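Local coordinates for esterase D (Lactobacillus rhamnosus, PDB 3DKR), which probably hydrolyses carboxylic esters with a serine-based catalytic triad, as expected for an alpha/beta hydrolase, at residues Leu66-Lys71 and Pro163-Ala168; Pro136-Tyr141 and Thr156-Tyr161; Ser48-Tyr53 and Ala243-Glu248. All coordinates share one frame; numbering follows the deposited sequence.

Interaction 1: residues Leu66-Lys71 and Pro163-Ala168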
loop_
_atom_site.group_PDB
_atom_site.type_symbol
_atom_site.label_atom_id
_atom_site.label_comp_id
_atom_site.label_asym_id
_atom_site.label_seq_id
_atom_site.Cartn_x
_atom_site.Cartn_y
_atom_site.Cartn_z
ATOM N N LEU A 66 4.933 -7.252 -17.916
ATOM C CA LEU A 66 4.205 -6.293 -18.748
ATOM C C LEU A 66 2.725 -6.203 -18.397
ATOM O O LEU A 66 2.095 -5.181 -18.677
ATOM C CB LEU A 66 4.381 -6.623 -20.235
ATOM C CG LEU A 66 5.795 -6.384 -20.741
ATOM C CD1 LEU A 66 5.965 -6.935 -22.161
ATOM C CD2 LEU A 66 6.169 -4.902 -20.686
ATOM N N ASP A 67 2.163 -7.256 -17.794
ATOM C CA ASP A 67 0.760 -7.229 -17.364
ATOM C C ASP A 67 0.474 -6.080 -16.401
ATOM O O ASP A 67 -0.639 -5.526 -16.408
ATOM C CB ASP A 67 0.364 -8.530 -16.687
ATOM C CG ASP A 67 0.224 -9.691 -17.665
ATOM O OD1 ASP A 67 0.202 -9.469 -18.906
ATOM O OD2 ASP A 67 0.111 -10.829 -17.167
ATOM N N ILE A 68 1.461 -5.727 -15.588
ATOM C CA ILE A 68 1.309 -4.594 -14.649
ATOM C C ILE A 68 1.040 -3.337 -15.441
ATOM O O ILE A 68 0.175 -2.517 -15.093
ATOM C CB ILE A 68 2.575 -4.395 -13.775
ATOM C CG1 ILE A 68 2.770 -5.597 -12.837
ATOM C CG2 ILE A 68 2.485 -3.084 -12.990
ATOM C CD1 ILE A 68 4.149 -5.723 -12.233
ATOM N N LEU A 69 1.783 -3.201 -16.545
ATOM C CA LEU A 69 1.761 -2.001 -17.358
ATOM C C LEU A 69 0.600 -1.958 -18.333
ATOM O O LEU A 69 0.160 -0.872 -18.705
ATOM C CB LEU A 69 3.065 -1.903 -18.151
ATOM C CG LEU A 69 4.340 -1.787 -17.315
ATOM C CD1 LEU A 69 5.590 -2.035 -18.140
ATOM C CD2 LEU A 69 4.416 -0.408 -16.666
ATOM N N THR A 70 0.124 -3.122 -18.776
ATOM C CA THR A 70 -0.926 -3.161 -19.812
ATOM C C THR A 70 -2.320 -3.563 -19.320
ATOM O O THR A 70 -3.313 -3.290 -20.007
ATOM C CB THR A 70 -0.557 -4.125 -20.959
ATOM O OG1 THR A 70 -0.598 -5.472 -20.489
ATOM C CG2 THR A 70 0.823 -3.795 -21.521
ATOM N N LYS A 71 -2.399 -4.210 -18.154
ATOM C CA LYS A 71 -3.678 -4.692 -17.621
ATOM C C LYS A 71 -4.072 -4.057 -16.284
ATOM O O LYS A 71 -5.136 -4.362 -15.749
ATOM C CB LYS A 71 -3.676 -6.220 -17.505
ATOM C CG LYS A 71 -3.431 -6.922 -18.833
ATOM C CD LYS A 71 -3.664 -8.412 -18.737
ATOM C CE LYS A 71 -3.220 -9.116 -20.015
ATOM N NZ LYS A 71 -3.633 -8.389 -21.253
ATOM N N PRO A 163 7.212 4.805 -18.148
ATOM C CA PRO A 163 7.083 6.234 -17.846
ATOM C C PRO A 163 5.634 6.714 -17.833
ATOM O O PRO A 163 5.249 7.518 -16.974
ATOM C CB PRO A 163 7.888 6.901 -18.973
ATOM C CG PRO A 163 8.868 5.879 -19.365
ATOM C CD PRO A 163 8.107 4.585 -19.300
ATOM N N GLY A 164 4.828 6.202 -18.757
ATOM C CA GLY A 164 3.440 6.610 -18.872
ATOM C C GLY A 164 2.614 6.143 -17.681
ATOM O O GLY A 164 1.753 6.882 -17.198
ATOM N N GLN A 165 2.877 4.927 -17.201
ATOM C CA GLN A 165 2.139 4.433 -16.031
ATOM C C GLN A 165 2.575 5.159 -14.767
ATOM O O GLN A 165 1.727 5.501 -13.947
ATOM C CB GLN A 165 2.239 2.926 -15.843
ATOM C CG GLN A 165 1.332 2.440 -14.714
ATOM C CD GLN A 165 1.184 0.943 -14.719
ATOM O OE1 GLN A 165 2.086 0.237 -14.309
ATOM N NE2 GLN A 165 0.053 0.455 -15.230
ATOM N N LEU A 166 3.875 5.399 -14.596
ATOM C CA LEU A 166 4.326 6.196 -13.451
ATOM C C LEU A 166 3.687 7.578 -13.490
ATOM O O LEU A 166 3.279 8.105 -12.450
ATOM C CB LEU A 166 5.851 6.307 -13.393
ATOM C CG LEU A 166 6.544 5.021 -12.951
ATOM C CD1 LEU A 166 8.063 5.148 -13.024
ATOM C CD2 LEU A 166 6.116 4.592 -11.535
ATOM N N ALA A 167 3.586 8.169 -14.681
ATOM C CA ALA A 167 2.915 9.469 -14.822
ATOM C C ALA A 167 1.466 9.366 -14.364
ATOM O O ALA A 167 0.971 10.255 -13.683
ATOM C CB ALA A 167 2.971 9.949 -16.279
ATOM N N ALA A 168 0.788 8.280 -14.727
ATOM C CA ALA A 168 -0.608 8.085 -14.352
ATOM C C ALA A 168 -0.751 7.971 -12.837
ATOM O O ALA A 168 -1.682 8.521 -12.243
ATOM C CB ALA A 168 -1.162 6.837 -15.011
#
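Gln165 meets Ile68 and Leu69 through its side-chain amide, a clear example of a polar group reaching a backbone carbonyl inside an otherwise apolar helix contact. The contact joins helix 66-71, which follows strand 51-54, to helix 155-178 of the region between strands 119-122 and 187-192, away from the predicted active-site residues. The chain of Gln165 leaves its helix with CG opposite the backbone N (chi1 -174°) and stays extended at chi2, which carries the amide across to helix 66-71. There NE2 donates to Ile68 O at 3.0 Å, with an N-H...O angle of 162°. The carbonyl oxygen lies in the plane of the glutamine amide, whereas the donor is tilted 26° from the plane of the Ile68 carbonyl.

The amide oxygen is also flanked by methyl groups. Leu69 CD2 lies 3.4 Å from Gln165 OE1, and Ile68 CG2 comes to 3.6 Å from Gln165 OE1, the isoleucine and glutamine side chains crossing at about a right angle. OE1 accepts a hydrogen bond from Tyr31 OH.

With NE2 bonded to one helix and OE1 to Tyr31, both ends of this buried amide have partners of opposite kind, an arrangement that distinguishes its oxygen from its nitrogen and fixes its rotation.

Interaction 2: residues Pro136-Tyr141 and Thr156-Tyr161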
loop_
_atom_site.group_PDB
_atom_site.type_symbol
_atom_site.label_atom_id
_atom_site.label_comp_id
_atom_site.label_asym_id
_atom_site.label_seq_id
_atom_site.Cartn_x
_atom_site.Cartn_y
_atom_site.Cartn_z
ATOM N N PRO A 136 14.519 1.888 -11.897
ATOM C CA PRO A 136 15.483 0.792 -11.745
ATOM C C PRO A 136 14.896 -0.407 -10.998
ATOM O O PRO A 136 15.156 -1.560 -11.368
ATOM C CB PRO A 136 16.630 1.435 -10.958
ATOM C CG PRO A 136 16.469 2.886 -11.182
ATOM C CD PRO A 136 14.998 3.122 -11.257
ATOM N N GLY A 137 14.086 -0.127 -9.981
ATOM C CA GLY A 137 13.391 -1.189 -9.261
ATOM C C GLY A 137 12.525 -2.048 -10.169
ATOM O O GLY A 137 12.551 -3.278 -10.082
ATOM N N PHE A 138 11.751 -1.408 -11.043
ATOM C CA PHE A 138 10.856 -2.135 -11.946
ATOM C C PHE A 138 11.684 -2.974 -12.910
ATOM O O PHE A 138 11.406 -4.149 -13.107
ATOM C CB PHE A 138 9.940 -1.184 -12.730
ATOM C CG PHE A 138 8.793 -1.879 -13.409
ATOM C CD1 PHE A 138 7.495 -1.751 -12.923
ATOM C CD2 PHE A 138 9.002 -2.689 -14.531
ATOM C CE1 PHE A 138 6.441 -2.396 -13.546
ATOM C CE2 PHE A 138 7.945 -3.341 -15.143
ATOM C CZ PHE A 138 6.664 -3.192 -14.653
ATOM N N LEU A 139 12.711 -2.365 -13.501
ATOM C CA LEU A 139 13.565 -3.089 -14.443
ATOM C C LEU A 139 14.202 -4.319 -13.785
ATOM O O LEU A 139 14.264 -5.390 -14.394
ATOM C CB LEU A 139 14.628 -2.156 -15.054
ATOM C CG LEU A 139 14.061 -1.068 -15.973
ATOM C CD1 LEU A 139 15.058 0.095 -16.194
ATOM C CD2 LEU A 139 13.626 -1.666 -17.301
ATOM N N LYS A 140 14.631 -4.178 -12.533
ATOM C CA LYS A 140 15.291 -5.276 -11.813
ATOM C C LYS A 140 14.283 -6.366 -11.443
ATOM O O LYS A 140 14.579 -7.555 -11.519
ATOM C CB LYS A 140 15.996 -4.754 -10.568
ATOM C CG LYS A 140 17.241 -3.952 -10.872
ATOM N N TYR A 141 13.094 -5.946 -11.031
ATOM C CA TYR A 141 11.985 -6.860 -10.782
ATOM C C TYR A 141 11.706 -7.704 -12.018
ATOM O O TYR A 141 11.659 -8.929 -11.934
ATOM C CB TYR A 141 10.734 -6.055 -10.397
ATOM C CG TYR A 141 9.439 -6.844 -10.429
ATOM C CD1 TYR A 141 9.083 -7.658 -9.369
ATOM C CD2 TYR A 141 8.565 -6.758 -11.510
ATOM C CE1 TYR A 141 7.899 -8.365 -9.380
ATOM C CE2 TYR A 141 7.368 -7.482 -11.531
ATOM C CZ TYR A 141 7.043 -8.278 -10.460
ATOM O OH TYR A 141 5.870 -9.007 -10.449
ATOM N N THR A 156 12.984 -3.227 -23.333
ATOM C CA THR A 156 12.571 -2.279 -24.366
ATOM C C THR A 156 11.079 -1.944 -24.288
ATOM O O THR A 156 10.695 -0.777 -24.351
ATOM C CB THR A 156 12.937 -2.788 -25.783
ATOM O OG1 THR A 156 14.328 -3.131 -25.816
ATOM C CG2 THR A 156 12.656 -1.723 -26.838
ATOM N N GLN A 157 10.240 -2.962 -24.144
ATOM C CA GLN A 157 8.805 -2.735 -23.973
ATOM C C GLN A 157 8.530 -2.043 -22.632
ATOM O O GLN A 157 7.665 -1.169 -22.543
ATOM C CB GLN A 157 8.015 -4.053 -24.088
ATOM C CG GLN A 157 7.744 -4.499 -25.533
ATOM C CD GLN A 157 6.469 -3.882 -26.134
ATOM O OE1 GLN A 157 6.522 -2.881 -26.855
ATOM N NE2 GLN A 157 5.322 -4.480 -25.829
ATOM N N ILE A 158 9.282 -2.412 -21.599
ATOM C CA ILE A 158 9.122 -1.766 -20.291
ATOM C C ILE A 158 9.302 -0.245 -20.427
ATOM O O ILE A 158 8.455 0.531 -19.964
ATOM C CB ILE A 158 10.087 -2.340 -19.248
ATOM C CG1 ILE A 158 9.653 -3.760 -18.876
ATOM C CG2 ILE A 158 10.143 -1.433 -18.002
ATOM C CD1 ILE A 158 10.621 -4.461 -17.962
ATOM N N LEU A 159 10.368 0.183 -21.103
ATOM C CA LEU A 159 10.637 1.622 -21.277
ATOM C C LEU A 159 9.558 2.334 -22.091
ATOM O O LEU A 159 9.355 3.546 -21.938
ATOM C CB LEU A 159 12.010 1.856 -21.911
ATOM C CG LEU A 159 13.236 1.471 -21.082
ATOM C CD1 LEU A 159 14.505 1.904 -21.805
ATOM C CD2 LEU A 159 13.190 2.060 -19.670
ATOM N N ALA A 160 8.870 1.588 -22.948
ATOM C CA ALA A 160 7.781 2.128 -23.760
ATOM C C ALA A 160 6.534 2.447 -22.943
ATOM O O ALA A 160 5.806 3.376 -23.274
ATOM C CB ALA A 160 7.423 1.153 -24.860
ATOM N N TYR A 161 6.282 1.656 -21.899
ATOM C CA TYR A 161 5.051 1.786 -21.104
ATOM C C TYR A 161 5.271 2.392 -19.710
ATOM O O TYR A 161 4.364 3.046 -19.165
ATOM C CB TYR A 161 4.428 0.414 -20.866
ATOM C CG TYR A 161 3.640 -0.220 -21.993
ATOM C CD1 TYR A 161 2.337 0.192 -22.280
ATOM C CD2 TYR A 161 4.157 -1.302 -22.694
ATOM C CE1 TYR A 161 1.588 -0.427 -23.294
ATOM C CE2 TYR A 161 3.420 -1.930 -23.699
ATOM C CZ TYR A 161 2.140 -1.486 -23.990
ATOM O OH TYR A 161 1.419 -2.117 -24.987
#
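This is an apolar helix-to-helix contact between Phe138 and Leu139 of helix 134-149 and Ile158 and Leu159 of helix 155-178, two helices of the region inserted between strands 119-122 and 187-192 of the alpha/beta hydrolase sheet. The short segments run roughly antiparallel, at 146°, with axes 10.9 Å apart at closest approach, the two helices being consecutive with a short connection between them.

Ile158 is the central side chain, directed at the facing helix between Phe138 and Leu139. Its CG2 branch touches both: Leu139 CD2 lies 3.6 Å from Ile158 CG2, and Phe138 CD2 3.9 Å from that same methyl. The longer branch of Ile158 also meets the ring, with CD1 4.0 Å from Phe138 CE2. For Phe138, a chi1 of -166° sets CG opposite the backbone N and directs the ring toward the isoleucine, which it meets obliquely. At the more exposed margin, Leu139 CD1 and Leu159 CD2 approach at 4.4 Å, a looser pairing.

Phe138 and Ile158 are buried, and Phe138 also rests on Leu69 of helix 66-71. With carbon alone meeting carbon, the contact depends on shape and exclusion of water, and its side chains are oriented by packing rather than by directional bonds to one another.

Interaction 3: residues Ser48-Tyr53 and Ala243-Glu248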
loop_
_atom_site.group_PDB
_atom_site.type_symbol
_atom_site.label_atom_id
_atom_site.label_comp_id
_atom_site.label_asym_id
_atom_site.label_seq_id
_atom_site.Cartn_x
_atom_site.Cartn_y
_atom_site.Cartn_z
ATOM N N SER A 48 -3.475 -11.287 16.789
ATOM C CA SER A 48 -4.114 -10.362 17.750
ATOM C C SER A 48 -5.637 -10.300 17.564
ATOM O O SER A 48 -6.308 -9.432 18.160
ATOM C CB SER A 48 -3.494 -8.963 17.659
ATOM O OG SER A 48 -2.228 -8.907 18.316
ATOM N N GLY A 49 -6.174 -11.202 16.740
ATOM C CA GLY A 49 -7.610 -11.399 16.609
ATOM C C GLY A 49 -8.317 -10.512 15.598
ATOM O O GLY A 49 -9.541 -10.399 15.610
ATOM N N TYR A 50 -7.553 -9.885 14.709
ATOM C CA TYR A 50 -8.161 -9.055 13.675
ATOM C C TYR A 50 -8.506 -9.862 12.429
ATOM O O TYR A 50 -7.772 -10.780 12.063
ATOM C CB TYR A 50 -7.195 -7.949 13.281
ATOM C CG TYR A 50 -6.953 -6.949 14.377
ATOM C CD1 TYR A 50 -7.895 -5.974 14.667
ATOM C CD2 TYR A 50 -5.788 -6.973 15.119
ATOM C CE1 TYR A 50 -7.674 -5.053 15.686
ATOM C CE2 TYR A 50 -5.545 -6.052 16.126
ATOM C CZ TYR A 50 -6.496 -5.097 16.406
ATOM O OH TYR A 50 -6.252 -4.189 17.409
ATOM N N GLY A 51 -9.612 -9.499 11.770
ATOM C CA GLY A 51 -9.893 -9.985 10.417
ATOM C C GLY A 51 -9.006 -9.211 9.462
ATOM O O GLY A 51 -8.664 -8.056 9.734
ATOM N N VAL A 52 -8.639 -9.824 8.329
ATOM C CA VAL A 52 -7.704 -9.200 7.404
ATOM C C VAL A 52 -8.118 -9.549 5.977
ATOM O O VAL A 52 -8.538 -10.664 5.736
ATOM C CB VAL A 52 -6.236 -9.662 7.626
ATOM C CG1 VAL A 52 -5.292 -8.819 6.767
ATOM C CG2 VAL A 52 -5.864 -9.591 9.107
ATOM N N TYR A 53 -8.012 -8.591 5.059
ATOM C CA TYR A 53 -8.288 -8.826 3.643
ATOM C C TYR A 53 -7.221 -8.164 2.808
ATOM O O TYR A 53 -6.958 -6.987 2.984
ATOM C CB TYR A 53 -9.651 -8.283 3.264
ATOM C CG TYR A 53 -10.065 -8.523 1.830
ATOM C CD1 TYR A 53 -9.901 -9.760 1.223
ATOM C CD2 TYR A 53 -10.658 -7.510 1.091
ATOM C CE1 TYR A 53 -10.306 -9.962 -0.091
ATOM C CE2 TYR A 53 -11.076 -7.716 -0.204
ATOM C CZ TYR A 53 -10.900 -8.938 -0.787
ATOM O OH TYR A 53 -11.352 -9.126 -2.084
ATOM N N ALA A 243 -0.857 -1.118 18.123
ATOM C CA ALA A 243 -1.062 -0.070 19.142
ATOM C C ALA A 243 -2.007 1.032 18.643
ATOM O O ALA A 243 -2.892 1.513 19.370
ATOM C CB ALA A 243 0.257 0.523 19.560
ATOM N N PHE A 244 -1.824 1.424 17.385
ATOM C CA PHE A 244 -2.650 2.443 16.743
ATOM C C PHE A 244 -4.118 2.047 16.719
ATOM O O PHE A 244 -5.006 2.843 17.057
ATOM C CB PHE A 244 -2.102 2.693 15.328
ATOM C CG PHE A 244 -2.950 3.582 14.476
ATOM C CD1 PHE A 244 -2.875 4.976 14.588
ATOM C CD2 PHE A 244 -3.784 3.044 13.508
ATOM C CE1 PHE A 244 -3.635 5.786 13.774
ATOM C CE2 PHE A 244 -4.559 3.865 12.696
ATOM C CZ PHE A 244 -4.480 5.225 12.821
ATOM N N MET A 245 -4.377 0.800 16.322
ATOM C CA MET A 245 -5.733 0.292 16.288
ATOM C C MET A 245 -6.325 0.165 17.687
ATOM O O MET A 245 -7.487 0.496 17.907
ATOM C CB MET A 245 -5.762 -1.039 15.547
ATOM C CG MET A 245 -5.534 -0.814 14.064
ATOM S SD MET A 245 -6.014 -2.215 13.043
ATOM C CE MET A 245 -4.631 -3.144 13.466
ATOM N N GLN A 246 -5.509 -0.260 18.636
ATOM C CA GLN A 246 -6.006 -0.477 19.998
ATOM C C GLN A 246 -6.397 0.821 20.689
ATOM O O GLN A 246 -7.235 0.819 21.599
ATOM C CB GLN A 246 -4.973 -1.244 20.813
ATOM C CG GLN A 246 -4.969 -2.721 20.522
ATOM C CD GLN A 246 -6.230 -3.396 21.036
ATOM O OE1 GLN A 246 -7.283 -3.334 20.403
ATOM N NE2 GLN A 246 -6.137 -4.010 22.213
ATOM N N GLN A 247 -5.799 1.927 20.264
ATOM C CA GLN A 247 -6.215 3.254 20.734
ATOM C C GLN A 247 -7.676 3.592 20.435
ATOM O O GLN A 247 -8.253 4.457 21.098
ATOM C CB GLN A 247 -5.299 4.328 20.150
ATOM C CG GLN A 247 -3.942 4.359 20.803
ATOM C CD GLN A 247 -4.002 4.893 22.228
ATOM O OE1 GLN A 247 -4.654 5.907 22.490
ATOM N NE2 GLN A 247 -3.324 4.208 23.157
ATOM N N GLU A 248 -8.277 2.914 19.452
ATOM C CA GLU A 248 -9.719 3.060 19.172
ATOM C C GLU A 248 -10.668 2.288 20.106
ATOM O O GLU A 248 -11.894 2.441 20.020
ATOM C CB GLU A 248 -10.008 2.700 17.709
ATOM C CG GLU A 248 -9.316 3.645 16.737
ATOM C CD GLU A 248 -9.742 5.079 16.943
ATOM O OE1 GLU A 248 -10.956 5.364 16.874
ATOM O OE2 GLU A 248 -8.873 5.926 17.208
HETATM O O HOH W 1 -8.391 -2.475 17.859
#
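Tyr50 reaches from the turn before strand 51-54 to Met245 and Gln246 of helix 234-246, and illustrates how one aromatic side chain can serve an apolar and a polar neighbour at once. Its chi1 of -67° places CG opposite the carbonyl carbon and sends the ring toward the helix, hydroxyl first.

Met245 approaches from the other direction. Its chain folds at chi3 (-76°), which brings the terminal methyl down over the ring. Met245 CE lies 4.0 Å from the centroid of the Tyr50 ring and only 13° off its normal, a CH-pi contact over the face. Met245 SD stands farther above that face, 4.5 Å from the Tyr50 centroid, giving a Met-aromatic contact. Nearer the helix backbone, Met245 CB packs 3.7 Å from Tyr50 OH.

Gln246 curls its amide back beside the hydroxyl, with the amide plane almost perpendicular to the ring. A water at the ring edge joins the polar groups: it lies 2.8 Å from Tyr50 OH, donates to Gln246 OE1 at 2.9 Å and, weakly, to Met245 O. Gln246 OE1 accepts from Asn249 ND2 as well. A phenylalanine here, lacking the hydroxyl, would probably leave the bridging water without its tyrosine partner and the link between the two segments broken at that point.

Just before Tyr50, Gly49 has positive phi and is the C-prime residue of the Schellman motif ending helix 39-47. Tyr50 and Met245 both rest on Leu45 of that helix, while Met245 also packs on Val25 of strand 23-28 and on Phe96 and Phe98 of strand 94-99, so the C-terminal helix is seated against neighbouring parallel strands of the sheet.

In the fold
Following the chain from the N terminus, residues 48-53 lead from helix 39-47 into strand 51-54, the first half of interaction 3. Its partner waits near the C terminus, so this contact closes a loop that encloses both others. Helix 66-71 comes next and opens interaction 1, which is completed by helix 155-178; between its halves, helix 134-149 and the start of helix 155-178 form interaction 2, a shorter loop within the longer one. None cross. Interactions 1 and 2 share helix 155-178 and touch directly, as where Thr70 meets Tyr161, making one helical cluster. Interaction 3 lies on the opposite side of the chain's centre from the other two, about 33 Å from interaction 1 between centres, joining the C-terminal helix to the sheet.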